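Local coordinates for protein extracellular subtilisin-like serine proteinase (Vibrio sp. PA-44, PDB 1SH7) that probably cleaves peptide bonds as a cold-adapted, calcium-binding, subtilisin-like serine endopeptidase of the S8 family, this chain being its catalytic domain, at residues Phe47-Ser51 with Ala86-Ile91; Ser123-Leu129 with Val149-Ala154; Ala160-Asn164 with Gly192-Asp196; Val229-Tyr233 with Leu269-Ala273. All coordinates share one frame; numbering follows the deposited sequence.

Interaction 1 (Phe47-Ser51 with Ala86-Ile91); sequences FGGRS and AKNVNI
Ser51 and Ile91 pair where strands 51-56 and 90-95 set out side by side at one margin of the parallel sheet of the subtilisin-like fold. Ile91 N donates to Arg50 O at 2.9 Å, almost straight (177° at the hydrogen). Ser51 CA adds a CA-H...O contact to Ile91 O at 3.3 Å. A type I' turn from Phe47 to Arg50, whose central positive phi angles suit Gly48 and Gly49, leads into the first strand. Arg50 contributes more of the buried surface than any other residue. A bend about CG-CD (chi3 -57°) carries its guanidinium to the beta turn formed by Ala86-Val89. Lys87 O stands over the centre of one guanidinium face, 3.1 Å from Arg50 CZ, while Arg50 NH2 donates to Val89 O at 2.9 Å, in the carbonyl plane on a lone pair, and also to Gly79 O. Asn88, its ND2 hydrogen-bonded to Asp27 OD1, crosses the arginine chain at about a right angle, with OD1 3.7 Å from Arg50 CD. Beside the strand pairing, Ser51 OG, hydrogen-bonded to Asn42, lies 3.5 Å from Ile91 CG2, and Phe47 and Ile91 both pack on Ala75 of helix 70-79. A flat cation with several N-H donors fits these turn carbonyls: one N-H bonds slightly out of the guanidinium plane while the central carbon faces another oxygen, which would probably steady the charge.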
loop_
_atom_site.group_PDB
_atom_site.type_symbol
_atom_site.label_atom_id
_atom_site.label_comp_id
_atom_site.label_asym_id
_atom_site.label_seq_id
_atom_site.Cartn_x
_atom_site.Cartn_y
_atom_site.Cartn_z
ATOM N N PHE A 47 -4.564 -8.016 -13.926
ATOM C CA PHE A 47 -5.238 -6.748 -13.997
ATOM C C PHE A 47 -6.444 -6.732 -14.925
ATOM O O PHE A 47 -7.276 -5.850 -14.790
ATOM C CB PHE A 47 -4.267 -5.598 -14.309
ATOM C CG PHE A 47 -3.092 -5.523 -13.354
ATOM C CD1 PHE A 47 -3.293 -5.375 -11.988
ATOM C CD2 PHE A 47 -1.785 -5.629 -13.826
ATOM C CE1 PHE A 47 -2.206 -5.347 -11.090
ATOM C CE2 PHE A 47 -0.704 -5.609 -12.942
ATOM C CZ PHE A 47 -0.932 -5.474 -11.555
ATOM N N GLY A 48 -6.547 -7.682 -15.853
ATOM C CA GLY A 48 -7.668 -7.715 -16.779
ATOM C C GLY A 48 -7.961 -6.369 -17.446
ATOM O O GLY A 48 -9.125 -5.941 -17.512
ATOM N N GLY A 49 -6.917 -5.668 -17.891
ATOM C CA GLY A 49 -7.090 -4.373 -18.522
ATOM C C GLY A 49 -7.266 -3.140 -17.648
ATOM O O GLY A 49 -7.288 -2.025 -18.174
ATOM N N ARG A 50 -7.330 -3.307 -16.328
ATOM C CA ARG A 50 -7.518 -2.185 -15.394
ATOM C C ARG A 50 -6.238 -1.403 -15.081
ATOM O O ARG A 50 -6.284 -0.369 -14.415
ATOM C CB ARG A 50 -8.137 -2.685 -14.082
ATOM C CG ARG A 50 -9.610 -3.061 -14.183
ATOM C CD ARG A 50 -10.171 -3.911 -13.015
ATOM N NE ARG A 50 -9.455 -5.173 -12.796
ATOM C CZ ARG A 50 -8.576 -5.420 -11.795
ATOM N NH1 ARG A 50 -8.004 -6.621 -11.693
ATOM N NH2 ARG A 50 -8.335 -4.500 -10.857
ATOM N N SER A 51 -5.098 -1.911 -15.521
ATOM C CA SER A 51 -3.847 -1.160 -15.421
ATOM C C SER A 51 -3.450 -0.399 -16.709
ATOM O O SER A 51 -3.479 -0.964 -17.816
ATOM C CB SER A 51 -2.713 -2.102 -14.985
ATOM O OG SER A 51 -1.541 -1.362 -14.674
ATOM N N ALA A 86 -8.637 -5.168 -3.768
ATOM C CA ALA A 86 -9.703 -4.407 -4.423
ATOM C C ALA A 86 -9.693 -4.832 -5.883
ATOM O O ALA A 86 -8.922 -4.282 -6.719
ATOM C CB ALA A 86 -9.439 -2.936 -4.274
ATOM N N LYS A 87 -10.519 -5.838 -6.173
ATOM C CA LYS A 87 -10.380 -6.638 -7.388
ATOM C C LYS A 87 -10.929 -5.988 -8.675
ATOM O O LYS A 87 -10.721 -6.509 -9.787
ATOM C CB LYS A 87 -10.987 -8.028 -7.144
ATOM C CG LYS A 87 -10.141 -8.895 -6.223
ATOM C CD LYS A 87 -10.949 -10.069 -5.674
ATOM C CE LYS A 87 -10.173 -10.924 -4.662
ATOM N NZ LYS A 87 -8.719 -11.167 -4.923
ATOM N N ASN A 88 -11.561 -4.816 -8.544
ATOM C CA ASN A 88 -11.937 -4.006 -9.704
ATOM C C ASN A 88 -11.461 -2.577 -9.679
ATOM O O ASN A 88 -12.038 -1.704 -10.327
ATOM C CB ASN A 88 -13.460 -4.090 -9.943
ATOM C CG ASN A 88 -13.814 -5.263 -10.787
ATOM O OD1 ASN A 88 -13.443 -5.305 -11.971
ATOM N ND2 ASN A 88 -14.456 -6.277 -10.188
ATOM N N VAL A 89 -10.363 -2.334 -8.964
ATOM C CA VAL A 89 -9.772 -1.008 -8.895
ATOM C C VAL A 89 -9.046 -0.689 -10.202
ATOM O O VAL A 89 -8.650 -1.582 -10.943
ATOM C CB VAL A 89 -8.806 -0.894 -7.664
ATOM C CG1 VAL A 89 -7.510 -1.581 -7.932
ATOM C CG2 VAL A 89 -8.613 0.552 -7.230
ATOM N N ASN A 90 -8.928 0.592 -10.507
ATOM C CA ASN A 90 -8.059 1.045 -11.573
ATOM C C ASN A 90 -6.646 1.234 -11.052
ATOM O O ASN A 90 -6.439 1.733 -9.936
ATOM C CB ASN A 90 -8.602 2.346 -12.172
ATOM C CG ASN A 90 -9.977 2.169 -12.759
ATOM O OD1 ASN A 90 -10.120 1.462 -13.745
ATOM N ND2 ASN A 90 -11.018 2.785 -12.128
ATOM N N ILE A 91 -5.660 0.843 -11.863
ATOM C CA ILE A 91 -4.254 0.962 -11.504
ATOM C C ILE A 91 -3.573 1.889 -12.508
ATOM O O ILE A 91 -3.785 1.715 -13.715
ATOM C CB ILE A 91 -3.573 -0.439 -11.539
ATOM C CG1 ILE A 91 -4.188 -1.400 -10.479
ATOM C CG2 ILE A 91 -2.076 -0.298 -11.408
ATOM C CD1 ILE A 91 -3.778 -1.089 -9.007
#

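Interaction 2 (Ser123-Leu129 with Val149-Ala154); sequences SVANMSL and VSFMLA. With PMS (phenylmethanesulfonic acid), chain F.
Met127 O is approached by three groups: Ala154 N donates to it at 3.1 Å from across the strands, Leu129 N makes a weak bond from its own segment, and Leu153 CA offers a CA-H...O contact. The bond from Leu129 belongs to an inverse gamma turn centred on Ser128, which ends the strand. Earlier along the pair, Met152 N donates to Ala125 O at 2.9 Å and Met127 N to Met152 O at 2.9 Å, both nearly straight. Strands 123-127 and 150-154 thus lie parallel, the two arms of a beta-alpha-beta crossover through helix 135-146. On the face that bears Phe151, the small methyl of Ala125 lets the ring lie close: Ala125 CB sits 3.5 Å from the Phe151 ring centroid, 7° off the normal, a CH-pi contact. Met127 SD meets the ring at its edge instead, 3.7 Å from Phe151 CD2. A turn about CG-SD (chi3 78°) bends the end of Met127, while its CB rests against Leu153 CD2. On the other face Val124 CG2 touches Met152 CG at 3.9 Å, the two chains crossing at about a right angle. Where the strands end, Ser128 and Ala154 flank the bound phenylmethanesulfonic acid, as the corresponding segments of subtilisins flank the S1 pocket. Ala154 CB lies 3.8 Å from the ligand O2S, and a water joins Leu129 O to Ala154 O.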
loop_
_atom_site.group_PDB
_atom_site.type_symbol
_atom_site.label_atom_id
_atom_site.label_comp_id
_atom_site.label_asym_id
_atom_site.label_seq_id
_atom_site.Cartn_x
_atom_site.Cartn_y
_atom_site.Cartn_z
ATOM N N SER A 123 -9.068 8.659 -5.435
ATOM C CA SER A 123 -7.705 8.234 -5.680
ATOM C C SER A 123 -6.957 7.919 -4.382
ATOM O O SER A 123 -7.184 8.561 -3.374
ATOM C CB SER A 123 -6.957 9.348 -6.409
ATOM O OG SER A 123 -7.582 9.660 -7.628
ATOM N N VAL A 124 -6.052 6.948 -4.451
ATOM C CA VAL A 124 -5.062 6.698 -3.435
ATOM C C VAL A 124 -3.699 6.467 -4.096
ATOM O O VAL A 124 -3.625 5.916 -5.224
ATOM C CB VAL A 124 -5.440 5.502 -2.571
ATOM C CG1 VAL A 124 -5.538 4.181 -3.393
ATOM C CG2 VAL A 124 -4.494 5.358 -1.427
ATOM N N ALA A 125 -2.637 6.885 -3.411
ATOM C CA ALA A 125 -1.276 6.684 -3.908
ATOM C C ALA A 125 -0.535 5.692 -3.007
ATOM O O ALA A 125 -0.716 5.715 -1.786
ATOM C CB ALA A 125 -0.523 7.971 -3.928
ATOM N N ASN A 126 0.303 4.853 -3.628
ATOM C CA ASN A 126 1.127 3.883 -2.938
ATOM C C ASN A 126 2.606 4.139 -3.183
ATOM O O ASN A 126 3.049 4.108 -4.325
ATOM C CB ASN A 126 0.798 2.455 -3.402
ATOM C CG ASN A 126 1.488 1.402 -2.561
ATOM O OD1 ASN A 126 2.650 1.089 -2.780
ATOM N ND2 ASN A 126 0.770 0.849 -1.608
ATOM N N MET A 127 3.348 4.396 -2.102
ATOM C CA MET A 127 4.797 4.513 -2.131
ATOM C C MET A 127 5.480 3.404 -1.315
ATOM O O MET A 127 5.738 3.559 -0.144
ATOM C CB MET A 127 5.230 5.899 -1.623
ATOM C CG MET A 127 4.670 7.020 -2.443
ATOM S SD MET A 127 5.307 8.601 -1.925
ATOM C CE MET A 127 6.870 8.534 -2.666
ATOM N N SER A 128 5.754 2.276 -1.951
ATOM C CA SER A 128 6.439 1.165 -1.337
ATOM C C SER A 128 7.947 1.363 -1.544
ATOM O O SER A 128 8.595 0.598 -2.221
ATOM C CB SER A 128 5.957 -0.143 -1.952
ATOM O OG SER A 128 4.779 -0.601 -1.316
ATOM N N LEU A 129 8.494 2.395 -0.931
ATOM C CA LEU A 129 9.855 2.830 -1.220
ATOM C C LEU A 129 10.255 3.778 -0.098
ATOM O O LEU A 129 9.395 4.356 0.567
ATOM C CB LEU A 129 9.936 3.467 -2.638
ATOM C CG LEU A 129 9.270 4.840 -2.834
ATOM C CD1 LEU A 129 10.226 5.953 -2.387
ATOM C CD2 LEU A 129 8.803 5.112 -4.272
ATOM N N VAL A 149 -5.202 13.698 -2.075
ATOM C CA VAL A 149 -4.915 12.293 -2.334
ATOM C C VAL A 149 -4.217 11.639 -1.140
ATOM O O VAL A 149 -3.148 12.110 -0.723
ATOM C CB VAL A 149 -4.024 12.164 -3.592
ATOM C CG1 VAL A 149 -3.524 10.726 -3.783
ATOM C CG2 VAL A 149 -4.801 12.634 -4.815
ATOM N N SER A 150 -4.821 10.577 -0.591
ATOM C CA SER A 150 -4.212 9.841 0.525
ATOM C C SER A 150 -2.954 9.078 0.042
ATOM O O SER A 150 -2.948 8.545 -1.067
ATOM C CB SER A 150 -5.209 8.828 1.108
ATOM O OG SER A 150 -6.266 9.484 1.787
ATOM N N PHE A 151 -1.913 9.033 0.879
ATOM C CA PHE A 151 -0.673 8.385 0.545
ATOM C C PHE A 151 -0.360 7.293 1.567
ATOM O O PHE A 151 -0.266 7.592 2.779
ATOM C CB PHE A 151 0.489 9.395 0.502
ATOM C CG PHE A 151 0.711 10.027 -0.862
ATOM C CD1 PHE A 151 -0.246 10.868 -1.406
ATOM C CD2 PHE A 151 1.845 9.759 -1.582
ATOM C CE1 PHE A 151 -0.107 11.418 -2.642
ATOM C CE2 PHE A 151 2.036 10.310 -2.812
ATOM C CZ PHE A 151 1.057 11.163 -3.362
ATOM N N MET A 152 -0.203 6.063 1.067
ATOM C CA MET A 152 0.246 4.905 1.844
ATOM C C MET A 152 1.767 4.736 1.642
ATOM O O MET A 152 2.228 4.713 0.524
ATOM C CB MET A 152 -0.495 3.647 1.411
ATOM C CG MET A 152 -2.021 3.810 1.222
ATOM S SD MET A 152 -2.875 4.168 2.721
ATOM C CE MET A 152 -3.233 5.885 2.523
ATOM N N LEU A 153 2.525 4.636 2.735
ATOM C CA LEU A 153 3.994 4.702 2.731
ATOM C C LEU A 153 4.597 3.502 3.464
ATOM O O LEU A 153 4.149 3.185 4.551
ATOM C CB LEU A 153 4.452 5.990 3.452
ATOM C CG LEU A 153 3.735 7.268 3.009
ATOM C CD1 LEU A 153 4.107 8.436 3.938
ATOM C CD2 LEU A 153 4.026 7.595 1.572
ATOM N N ALA A 154 5.612 2.834 2.887
ATOM C CA ALA A 154 6.259 1.730 3.561
ATOM C C ALA A 154 7.125 2.231 4.709
ATOM O O ALA A 154 7.856 3.214 4.567
ATOM C CB ALA A 154 7.070 0.940 2.604
HETATM C C PMS F . 11.093 -1.871 -0.871
HETATM S S PMS F . 9.940 -1.676 0.551
HETATM C C1 PMS F . 12.433 -2.389 -0.385
HETATM C C2 PMS F . 12.789 -3.725 -0.596
HETATM C C3 PMS F . 14.020 -4.198 -0.140
HETATM C C4 PMS F . 14.900 -3.340 0.520
HETATM C C5 PMS F . 14.546 -2.006 0.727
HETATM C C6 PMS F . 13.317 -1.534 0.270
HETATM O O2S PMS F . 10.548 -0.224 1.438
HETATM O O1S PMS F . 10.099 -3.054 1.434
HETATM O O HOH W 1 -7.537 9.488 -1.067
HETATM O O HOH W 2 9.011 5.247 3.212
#

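Interaction 3 (Ala160-Asn164 with Gly192-Asp196); sequences ADACN and GSCVD. With CA (calcium ion), chain C.
A covalent bond joins two loops here: Cys163 SG and Cys194 SG form a disulfide of 2.0 Å, right-handed with a chi3 of 109°. It links the loop after strand 150-154 to the one before strand 197-200, beside the third calcium site of this subtilase domain. Both cysteines turn SG anti to their carbonyl carbon (chi1 -63° for Cys163 and -73° for Cys194), which brings the sulfurs together between a short 3-10 turn and a type I beta turn running from Gly192 to Val195. Ser193 OG comes to 3.4 Å from Cys163 SG. Behind the bridge, the compact methyl of Ala162 packs against one branch of Val195, CB to CG2 at 3.8 Å.

Asp161 organises the polar side. Its OD1 accepts from Cys163 N at 2.9 Å, an Asx turn that ties the aspartate to the backbone of the 3-10 turn. Water then carries the carboxylate across to the other loop: one water donates to Asp161 OD1 and accepts from Cys194 N, and a second donates to Asp161 OD2 and accepts from Ser193 N. Two backbone N-H groups of the beta turn are thus satisfied indirectly. Glycine suits position 192 because a CB there would run into the carboxylate of Asp161 and the preceding carbonyl. At the end of the second segment, Asp196 grips the calcium ion with both carboxylate oxygens; Pro171 O, Gly173 O and four waters complete the site. One of these waters, 2.4 Å from the calcium ion, also donates to Cys194 O at 2.8 Å.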
loop_
_atom_site.group_PDB
_atom_site.type_symbol
_atom_site.label_atom_id
_atom_site.label_comp_id
_atom_site.label_asym_id
_atom_site.label_seq_id
_atom_site.Cartn_x
_atom_site.Cartn_y
_atom_site.Cartn_z
ATOM N N ALA A 160 14.334 -0.814 12.439
ATOM C CA ALA A 160 14.701 0.488 12.977
ATOM C C ALA A 160 13.501 1.413 13.129
ATOM O O ALA A 160 12.370 1.063 12.715
ATOM C CB ALA A 160 15.754 1.147 12.075
ATOM N N ASP A 161 13.741 2.589 13.713
ATOM C CA ASP A 161 12.712 3.594 13.877
ATOM C C ASP A 161 12.350 4.174 12.511
ATOM O O ASP A 161 13.194 4.793 11.858
ATOM C CB ASP A 161 13.199 4.719 14.808
ATOM C CG ASP A 161 12.084 5.604 15.303
ATOM O OD1 ASP A 161 11.140 5.880 14.543
ATOM O OD2 ASP A 161 12.044 6.082 16.469
ATOM N N ALA A 162 11.097 4.007 12.108
ATOM C CA ALA A 162 10.638 4.526 10.822
ATOM C C ALA A 162 10.747 6.044 10.690
ATOM O O ALA A 162 10.783 6.572 9.574
ATOM C CB ALA A 162 9.248 4.090 10.551
ATOM N N CYS A 163 10.806 6.755 11.825
ATOM C CA CYS A 163 10.915 8.217 11.795
ATOM C C CYS A 163 12.206 8.725 11.153
ATOM O O CYS A 163 12.284 9.882 10.812
ATOM C CB CYS A 163 10.741 8.822 13.209
ATOM S SG CYS A 163 9.114 8.539 13.947
ATOM N N ASN A 164 13.185 7.854 10.944
ATOM C CA ASN A 164 14.463 8.234 10.311
ATOM C C ASN A 164 14.511 7.932 8.813
ATOM O O ASN A 164 15.564 7.969 8.211
ATOM C CB ASN A 164 15.607 7.535 11.054
ATOM C CG ASN A 164 15.693 7.984 12.506
ATOM O OD1 ASN A 164 15.366 9.133 12.821
ATOM N ND2 ASN A 164 16.088 7.080 13.397
ATOM N N GLY A 192 7.901 1.947 15.646
ATOM C CA GLY A 192 7.900 3.250 16.307
ATOM C C GLY A 192 6.703 4.171 16.136
ATOM O O GLY A 192 5.670 3.849 15.513
ATOM N N SER A 193 6.876 5.370 16.681
ATOM C CA SER A 193 5.827 6.389 16.698
ATOM C C SER A 193 5.354 6.875 15.318
ATOM O O SER A 193 4.270 7.422 15.232
ATOM C CB SER A 193 6.317 7.609 17.483
ATOM O OG SER A 193 7.405 8.209 16.821
ATOM N N CYS A 194 6.166 6.725 14.260
ATOM C CA CYS A 194 5.759 7.183 12.916
ATOM C C CYS A 194 4.963 6.147 12.121
ATOM O O CYS A 194 4.461 6.455 11.060
ATOM C CB CYS A 194 6.969 7.573 12.105
ATOM S SG CYS A 194 7.694 9.105 12.643
ATOM N N VAL A 195 4.894 4.923 12.618
ATOM C CA VAL A 195 4.162 3.829 11.972
ATOM C C VAL A 195 2.695 3.905 12.428
ATOM O O VAL A 195 2.429 3.869 13.613
ATOM C CB VAL A 195 4.730 2.445 12.394
ATOM C CG1 VAL A 195 3.881 1.306 11.856
ATOM C CG2 VAL A 195 6.199 2.308 11.992
ATOM N N ASP A 196 1.759 4.000 11.486
ATOM C CA ASP A 196 0.351 4.174 11.800
ATOM C C ASP A 196 -0.369 2.866 12.062
ATOM O O ASP A 196 -1.280 2.835 12.865
ATOM C CB ASP A 196 -0.373 4.875 10.660
ATOM C CG ASP A 196 0.093 6.310 10.454
ATOM O OD1 ASP A 196 -0.358 7.213 11.189
ATOM O OD2 ASP A 196 0.889 6.630 9.579
HETATM CA CA CA C . 0.804 8.967 9.920
HETATM O O HOH W 3 8.552 5.206 13.912
HETATM O O HOH W 4 9.466 5.661 17.796
HETATM O O HOH W 5 2.308 8.188 11.596
HETATM O O HOH W 6 -1.457 9.530 9.788
HETATM O O HOH W 7 3.056 8.875 8.940
HETATM O O HOH W 8 0.428 10.353 12.017
#

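Interaction 4 (Val229-Tyr233 with Leu269-Ala273); sequences VAALY and LYSLA
Val229 to Tyr233 form helical backbone, with Tyr233 N bonded to Val229 O, whereas Leu269 to Ala273 run past as an irregular, mostly extended segment in broadly the same direction. The two come closest at Val229 and Ser271, whose CA atoms are 5.4 Å apart; by Tyr233 and Ala273 the separation has grown to 7.9 Å. At the close end Val229 CG2 meets Leu269 CD1 at 3.7 Å, the side chains reaching tip to tip, and the same CG2 lies 3.7 Å from Ser271 CB. A branched residue suits this spot because its other methyl, CG1, can rest near Tyr270 O while CG2 touches both Leu269 and Ser271. One turn further on, Leu232 sends CD1 to 3.8 Å from Ser271 O.

The polar tie comes from Tyr233. Its chi1 of -70° places CG anti to the carbonyl carbon and directs the ring to the loop, where OH donates to Tyr270 O at 2.8 Å (C=O...O angle 161°). Ser271 O lies near the plane of the ring, 3.8 Å from Tyr233 CE1. A long aromatic with a terminal hydroxyl can thus cross the widening gap and satisfy a buried backbone oxygen.

The loop runs beside the first calcium site, Ser271 packing on Asp12, and helix 219-236 starts next to the predicted catalytic Ser220. Tyr233 packs on Leu245 and Leu249 of helix 242-252 and makes a cation-pi contact with Arg252. Val229 and Leu269 also share Ile11 of helix 6-11, so helix 219-236 meets that helix, helix 242-252 and the segment after strand 267-268.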
loop_
_atom_site.group_PDB
_atom_site.type_symbol
_atom_site.label_atom_id
_atom_site.label_comp_id
_atom_site.label_asym_id
_atom_site.label_seq_id
_atom_site.Cartn_x
_atom_site.Cartn_y
_atom_site.Cartn_z
ATOM N N VAL A 229 -7.214 -1.467 0.733
ATOM C CA VAL A 229 -8.335 -1.216 1.630
ATOM C C VAL A 229 -8.821 0.258 1.548
ATOM O O VAL A 229 -10.029 0.524 1.569
ATOM C CB VAL A 229 -7.977 -1.628 3.076
ATOM C CG1 VAL A 229 -9.019 -1.122 4.059
ATOM C CG2 VAL A 229 -7.862 -3.152 3.188
ATOM N N ALA A 230 -7.896 1.201 1.469
ATOM C CA ALA A 230 -8.223 2.586 1.125
ATOM C C ALA A 230 -9.118 2.656 -0.128
ATOM O O ALA A 230 -10.068 3.397 -0.137
ATOM C CB ALA A 230 -6.940 3.400 0.908
ATOM N N ALA A 231 -8.856 1.831 -1.144
ATOM C CA ALA A 231 -9.662 1.832 -2.381
ATOM C C ALA A 231 -11.074 1.303 -2.099
ATOM O O ALA A 231 -12.073 1.822 -2.606
ATOM C CB ALA A 231 -8.997 1.003 -3.460
ATOM N N LEU A 232 -11.159 0.321 -1.216
ATOM C CA LEU A 232 -12.447 -0.198 -0.763
ATOM C C LEU A 232 -13.227 0.887 -0.018
ATOM O O LEU A 232 -14.417 1.067 -0.245
ATOM C CB LEU A 232 -12.284 -1.422 0.149
ATOM C CG LEU A 232 -11.553 -2.673 -0.364
ATOM C CD1 LEU A 232 -11.453 -3.738 0.699
ATOM C CD2 LEU A 232 -12.207 -3.251 -1.602
ATOM N N TYR A 233 -12.559 1.600 0.875
ATOM C CA TYR A 233 -13.189 2.662 1.638
ATOM C C TYR A 233 -13.624 3.825 0.734
ATOM O O TYR A 233 -14.665 4.480 1.005
ATOM C CB TYR A 233 -12.239 3.227 2.711
ATOM C CG TYR A 233 -11.900 2.325 3.898
ATOM C CD1 TYR A 233 -12.282 0.992 3.942
ATOM C CD2 TYR A 233 -11.125 2.817 4.961
ATOM C CE1 TYR A 233 -11.951 0.175 5.040
ATOM C CE2 TYR A 233 -10.778 1.996 6.058
ATOM C CZ TYR A 233 -11.204 0.687 6.082
ATOM O OH TYR A 233 -10.845 -0.130 7.152
ATOM N N LEU A 269 -4.398 -3.960 10.027
ATOM C CA LEU A 269 -5.339 -3.638 8.942
ATOM C C LEU A 269 -6.541 -4.538 8.931
ATOM O O LEU A 269 -6.419 -5.752 9.080
ATOM C CB LEU A 269 -4.622 -3.807 7.615
ATOM C CG LEU A 269 -4.895 -2.999 6.350
ATOM C CD1 LEU A 269 -4.820 -3.824 5.092
ATOM C CD2 LEU A 269 -6.036 -1.999 6.348
ATOM N N TYR A 270 -7.708 -3.919 8.734
ATOM C CA TYR A 270 -8.992 -4.575 8.633
ATOM C C TYR A 270 -9.746 -3.934 7.477
ATOM O O TYR A 270 -9.810 -2.723 7.378
ATOM C CB TYR A 270 -9.767 -4.416 9.943
ATOM C CG TYR A 270 -11.100 -5.107 10.032
ATOM C CD1 TYR A 270 -11.194 -6.489 10.203
ATOM C CD2 TYR A 270 -12.291 -4.363 10.017
ATOM C CE1 TYR A 270 -12.444 -7.114 10.351
ATOM C CE2 TYR A 270 -13.512 -4.974 10.154
ATOM C CZ TYR A 270 -13.587 -6.368 10.325
ATOM O OH TYR A 270 -14.822 -6.965 10.470
ATOM N N SER A 271 -10.317 -4.768 6.619
ATOM C CA SER A 271 -10.761 -4.342 5.296
ATOM C C SER A 271 -12.255 -3.988 5.235
ATOM O O SER A 271 -12.709 -3.455 4.222
ATOM C CB SER A 271 -10.498 -5.459 4.293
ATOM O OG SER A 271 -11.313 -6.603 4.561
ATOM N N LEU A 272 -12.981 -4.321 6.300
ATOM C CA LEU A 272 -14.432 -4.297 6.320
ATOM C C LEU A 272 -14.980 -3.088 7.069
ATOM O O LEU A 272 -14.286 -2.490 7.883
ATOM C CB LEU A 272 -14.953 -5.585 6.960
ATOM C CG LEU A 272 -14.524 -6.918 6.327
ATOM C CD1 LEU A 272 -15.147 -8.131 7.070
ATOM C CD2 LEU A 272 -14.918 -6.907 4.850
ATOM N N ALA A 273 -16.241 -2.756 6.809
ATOM C CA ALA A 273 -16.817 -1.507 7.288
ATOM C C ALA A 273 -17.440 -1.622 8.678
ATOM O O ALA A 273 -18.655 -1.472 8.818
ATOM C CB ALA A 273 -17.874 -0.994 6.281
#

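In the fold
The four contacts follow one another along the chain, each closing its loop before the next opens, so none nests within or crosses another. Interaction 1 closes a loop holding strand 51-56 and helix 70-79. Interaction 2 brings the chain back after helix 135-146, farther into the same parallel sheet. Interaction 3 closes the excursion through strand 174-179, and interaction 4 the one through helix 242-252 and the small antiparallel pair 254-255 with 267-268. Interactions 1 and 3 lie on opposite sides of the chain's centre. Helix 219-236 connects interactions 1, 2 and 4: Ala231 packs on Val89 and Ala230 on Val124, so interaction 4 touches both interactions 1 and 2.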